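Local structure of putative modulator of DNA gyrase (Bacteroides thetaiotaomicron, 1VPB) at residues A[267-281]-A[327-340]. The protein is a putative modulator of DNA gyrase of the PmbA/TldD (peptidase U62) family and probably acts as a metallopeptidase. Sequence-based numbering, arbitrary orientation. Where two conformers were deposited one is given.
Sequences LNGSALQQKNSFLLN and LNTYFIDTYNAKKM
Tyr330 has CG anti to its own carbonyl carbon (chi1 -70°), which turns one face of the ring to Leu272; there CG, likewise anti to the carbonyl carbon, carries CD1 over that face. The motif is a single beta bridge, Asn268 with Phe331, leading into two short helices, 269-273 and 334-340, whose axes come within 9.3 Å and run nearly parallel, 24° apart, within the C-terminal domain of the PmbA/TldD family. Two backbone bonds define the bridge: Phe331 N to Leu267 O is nearly straight, with an N-H...O angle of 171°, whereas Gly269 N meets Phe331 O from above the carbonyl plane at 2.9 Å. Beyond the bridge, Leu272 CD1 sits 3.7 Å from the centroid of the Tyr330 ring, a CH-pi contact over the face. Leu267 CD2 comes instead to the ring edge, 3.7 Å from Tyr330 CD1, and also touches Leu327 CD1; Ile321 of strand 319-323 extends this apolar patch.

Between the helices, Gly269 brings its backbone close to Asn336, with Gly269 C 3.8 Å from Asn336 CG. The Asn336 amide is held from its own segment: Asp333 OD1, the N-cap acceptor, takes both Asn336 N and Asn336 ND2, from opposite faces of the carboxylate plane. Asn336 OD1 shares a water with Gln273 OE1, and the water donates to both. Met340 SD lies against the backbone of Gln273, 3.6 Å from Gln273 CA. At the far end, Tyr330 OH also meets Lys282 N, and donates its proton to Leu279 O at 2.8 Å.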
# COMPACT_ATOMS: atom_id res chain seq x y z
N LEU A 267 16.72 6.33 -14.93
CA LEU A 267 17.69 5.46 -15.49
C LEU A 267 17.21 4.04 -15.71
O LEU A 267 17.96 3.19 -16.19
CB LEU A 267 18.92 5.46 -14.57
CG LEU A 267 19.60 6.81 -14.34
CD1 LEU A 267 20.80 6.54 -13.39
CD2 LEU A 267 20.03 7.37 -15.62
N ASN A 268 16.00 3.77 -15.32
CA ASN A 268 15.47 2.40 -15.45
C ASN A 268 15.16 2.06 -16.90
O ASN A 268 14.50 2.85 -17.61
CB ASN A 268 14.20 2.26 -14.66
CG ASN A 268 14.45 2.08 -13.18
OD1 ASN A 268 15.45 1.43 -12.77
ND2 ASN A 268 13.52 2.62 -12.34
N GLY A 269 15.53 0.86 -17.29
CA GLY A 269 15.39 0.40 -18.67
C GLY A 269 13.93 0.47 -19.12
O GLY A 269 13.66 0.80 -20.29
N SER A 270 13.01 0.19 -18.22
CA SER A 270 11.57 0.16 -18.63
C SER A 270 11.07 1.57 -18.90
O SER A 270 10.34 1.82 -19.86
CB SER A 270 10.75 -0.49 -17.56
OG SER A 270 10.89 0.24 -16.36
N ALA A 271 11.51 2.54 -18.09
CA ALA A 271 11.20 3.94 -18.36
C ALA A 271 11.77 4.43 -19.68
O ALA A 271 11.11 5.16 -20.42
CB ALA A 271 11.68 4.82 -17.19
N LEU A 272 13.00 4.02 -19.98
CA LEU A 272 13.67 4.40 -21.21
C LEU A 272 12.93 3.78 -22.40
O LEU A 272 12.69 4.44 -23.40
CB LEU A 272 15.12 3.92 -21.18
CG LEU A 272 15.96 4.61 -20.10
CD1 LEU A 272 17.23 3.83 -19.83
CD2 LEU A 272 16.22 6.10 -20.43
N GLN A 273 12.55 2.53 -22.22
CA GLN A 273 11.94 1.74 -23.31
C GLN A 273 10.58 2.32 -23.64
O GLN A 273 10.17 2.36 -24.83
CB GLN A 273 11.83 0.27 -22.88
CG GLN A 273 11.43 -0.69 -24.03
CD GLN A 273 9.95 -0.70 -24.30
OE1 GLN A 273 9.15 -0.60 -23.37
NE2 GLN A 273 9.57 -0.88 -25.57
N GLN A 274 9.90 2.77 -22.60
CA GLN A 274 8.57 3.36 -22.71
C GLN A 274 8.63 4.86 -22.97
O GLN A 274 7.60 5.53 -22.81
CB GLN A 274 7.80 3.10 -21.42
CG GLN A 274 7.57 1.65 -21.12
CD GLN A 274 7.18 1.40 -19.68
OE1 GLN A 274 6.69 2.31 -18.99
NE2 GLN A 274 7.42 0.19 -19.21
N LYS A 275 9.79 5.37 -23.37
CA LYS A 275 9.97 6.78 -23.70
C LYS A 275 9.30 7.70 -22.67
O LYS A 275 8.65 8.72 -23.00
CB LYS A 275 9.57 7.06 -25.15
CG LYS A 275 10.67 6.53 -26.06
CD LYS A 275 10.30 6.29 -27.51
CE LYS A 275 11.56 5.87 -28.27
NZ LYS A 275 11.25 5.31 -29.62
N ASN A 276 9.49 7.33 -21.42
CA ASN A 276 9.04 8.07 -20.25
C ASN A 276 10.20 8.33 -19.26
O ASN A 276 10.10 8.01 -18.06
CB ASN A 276 7.95 7.28 -19.53
CG ASN A 276 7.12 8.14 -18.58
OD1 ASN A 276 7.04 9.34 -18.74
ND2 ASN A 276 6.55 7.52 -17.56
N SER A 277 11.24 8.95 -19.78
CA SER A 277 12.42 9.26 -18.98
C SER A 277 13.06 10.50 -19.47
O SER A 277 13.45 10.61 -20.64
CB SER A 277 13.43 8.12 -19.00
OG SER A 277 14.68 8.60 -18.49
N PHE A 278 13.19 11.48 -18.59
CA PHE A 278 13.85 12.73 -18.97
C PHE A 278 15.37 12.60 -19.12
O PHE A 278 16.05 13.58 -19.48
CB PHE A 278 13.52 13.84 -17.97
CG PHE A 278 13.98 13.59 -16.54
CD1 PHE A 278 13.16 12.94 -15.63
CD2 PHE A 278 15.23 14.05 -16.08
CE1 PHE A 278 13.55 12.72 -14.30
CE2 PHE A 278 15.64 13.79 -14.75
CZ PHE A 278 14.81 13.15 -13.87
N LEU A 279 15.89 11.41 -18.79
CA LEU A 279 17.29 11.10 -19.04
C LEU A 279 17.54 10.24 -20.29
O LEU A 279 18.66 9.86 -20.57
CB LEU A 279 17.89 10.43 -17.80
CG LEU A 279 17.89 11.39 -16.58
CD1 LEU A 279 18.61 10.71 -15.42
CD2 LEU A 279 18.56 12.66 -16.91
N LEU A 280 16.51 10.04 -21.10
CA LEU A 280 16.67 9.30 -22.35
C LEU A 280 17.62 10.13 -23.19
O LEU A 280 17.52 11.38 -23.18
CB LEU A 280 15.32 9.19 -23.05
CG LEU A 280 15.28 8.42 -24.36
CD1 LEU A 280 15.46 6.93 -24.13
CD2 LEU A 280 13.93 8.75 -25.03
N ASN A 281 18.53 9.47 -23.88
CA ASN A 281 19.50 10.14 -24.78
C ASN A 281 20.50 11.06 -24.08
O ASN A 281 21.04 11.97 -24.69
CB ASN A 281 18.79 10.95 -25.89
CG ASN A 281 17.94 10.08 -26.80
OD1 ASN A 281 18.22 8.88 -27.01
ND2 ASN A 281 16.88 10.68 -27.34
N LEU A 327 26.77 11.50 -16.97
CA LEU A 327 26.00 10.27 -16.75
C LEU A 327 26.65 9.09 -17.46
O LEU A 327 26.92 9.16 -18.68
CB LEU A 327 24.60 10.45 -17.31
CG LEU A 327 23.68 9.24 -17.21
CD1 LEU A 327 23.50 8.83 -15.75
CD2 LEU A 327 22.37 9.60 -17.88
N ASN A 328 26.91 8.01 -16.72
CA ASN A 328 27.64 6.91 -17.29
C ASN A 328 26.95 5.55 -17.38
O ASN A 328 27.52 4.62 -17.94
CB ASN A 328 28.96 6.70 -16.55
CG ASN A 328 30.01 7.74 -16.94
OD1 ASN A 328 30.05 8.22 -18.08
ND2 ASN A 328 30.86 8.07 -16.01
N THR A 329 25.78 5.42 -16.75
CA THR A 329 25.05 4.14 -16.64
C THR A 329 23.56 4.30 -16.78
O THR A 329 22.97 5.22 -16.20
CB THR A 329 25.32 3.54 -15.24
OG1 THR A 329 26.69 3.20 -15.13
CG2 THR A 329 24.60 2.21 -15.06
N TYR A 330 22.93 3.35 -17.51
CA TYR A 330 21.52 3.08 -17.34
C TYR A 330 21.40 1.69 -16.68
O TYR A 330 22.33 0.86 -16.76
CB TYR A 330 20.85 3.04 -18.69
CG TYR A 330 20.72 4.32 -19.45
CD1 TYR A 330 20.25 5.48 -18.85
CD2 TYR A 330 20.94 4.35 -20.81
CE1 TYR A 330 20.03 6.66 -19.61
CE2 TYR A 330 20.75 5.51 -21.54
CZ TYR A 330 20.30 6.66 -20.94
OH TYR A 330 20.13 7.81 -21.72
N PHE A 331 20.23 1.42 -16.07
CA PHE A 331 19.97 0.17 -15.39
C PHE A 331 18.98 -0.63 -16.25
O PHE A 331 17.79 -0.44 -16.11
CB PHE A 331 19.46 0.39 -13.98
CG PHE A 331 20.50 0.93 -13.06
CD1 PHE A 331 21.50 0.09 -12.60
CD2 PHE A 331 20.52 2.26 -12.69
CE1 PHE A 331 22.52 0.58 -11.80
CE2 PHE A 331 21.57 2.74 -11.89
CZ PHE A 331 22.54 1.89 -11.47
N ILE A 332 19.53 -1.45 -17.13
CA ILE A 332 18.76 -2.13 -18.19
C ILE A 332 18.79 -3.63 -17.99
O ILE A 332 19.86 -4.22 -18.06
CB ILE A 332 19.28 -1.76 -19.51
CG1 ILE A 332 19.30 -0.23 -19.67
CG2 ILE A 332 18.33 -2.29 -20.60
CD1 ILE A 332 19.86 0.21 -20.95
N ASP A 333 17.65 -4.23 -17.72
CA ASP A 333 17.61 -5.68 -17.61
C ASP A 333 17.56 -6.36 -18.98
O ASP A 333 17.54 -5.72 -20.05
CB ASP A 333 16.47 -6.14 -16.70
CG ASP A 333 15.12 -6.04 -17.36
OD1 ASP A 333 14.98 -5.38 -18.42
OD2 ASP A 333 14.15 -6.52 -16.77
N THR A 334 17.52 -7.69 -18.96
CA THR A 334 17.66 -8.47 -20.18
C THR A 334 16.51 -8.15 -21.13
O THR A 334 16.71 -7.92 -22.33
CB THR A 334 17.72 -9.96 -19.84
OG1 THR A 334 18.94 -10.24 -19.09
CG2 THR A 334 17.87 -10.82 -21.08
N TYR A 335 15.31 -8.15 -20.59
CA TYR A 335 14.10 -7.89 -21.39
C TYR A 335 14.11 -6.53 -22.07
O TYR A 335 13.96 -6.43 -23.29
CB TYR A 335 12.91 -8.00 -20.49
CG TYR A 335 11.60 -7.76 -21.14
CD1 TYR A 335 11.12 -8.65 -22.11
CD2 TYR A 335 10.83 -6.70 -20.79
CE1 TYR A 335 9.91 -8.44 -22.71
CE2 TYR A 335 9.60 -6.49 -21.37
CZ TYR A 335 9.15 -7.36 -22.33
OH TYR A 335 7.89 -7.11 -22.86
N ASN A 336 14.32 -5.44 -21.31
CA ASN A 336 14.37 -4.14 -21.90
C ASN A 336 15.56 -3.93 -22.83
O ASN A 336 15.46 -3.20 -23.83
CB ASN A 336 14.26 -3.07 -20.82
CG ASN A 336 12.90 -3.00 -20.22
OD1 ASN A 336 11.93 -2.66 -20.90
ND2 ASN A 336 12.80 -3.33 -18.95
N ALA A 337 16.69 -4.56 -22.52
CA ALA A 337 17.82 -4.53 -23.43
C ALA A 337 17.42 -5.11 -24.80
O ALA A 337 17.66 -4.50 -25.85
CB ALA A 337 19.03 -5.27 -22.86
N LYS A 338 16.77 -6.27 -24.78
CA LYS A 338 16.33 -6.90 -26.04
C LYS A 338 15.35 -6.03 -26.81
O LYS A 338 15.49 -5.87 -28.05
CB LYS A 338 15.75 -8.29 -25.76
CG LYS A 338 15.60 -9.15 -27.01
CD LYS A 338 15.48 -10.58 -26.69
CE LYS A 338 15.11 -11.44 -27.91
NZ LYS A 338 16.21 -11.35 -28.96
N LYS A 339 14.41 -5.41 -26.11
CA LYS A 339 13.43 -4.56 -26.76
C LYS A 339 14.02 -3.33 -27.39
O LYS A 339 13.59 -2.88 -28.46
CB LYS A 339 12.36 -4.13 -25.78
CG LYS A 339 11.56 -5.28 -25.27
CD LYS A 339 10.41 -4.85 -24.46
CE LYS A 339 9.15 -4.68 -25.27
NZ LYS A 339 8.04 -4.44 -24.29
N MET A 340 15.01 -2.77 -26.72
CA MET A 340 15.62 -1.55 -27.17
C MET A 340 16.74 -1.79 -28.15
O MET A 340 17.19 -0.84 -28.80
CB MET A 340 16.13 -0.76 -25.97
CG MET A 340 14.99 -0.16 -25.17
SD MET A 340 15.44 1.16 -24.07
CE MET A 340 16.14 0.16 -22.84
O HOH W 1 9.27 -2.05 -20.92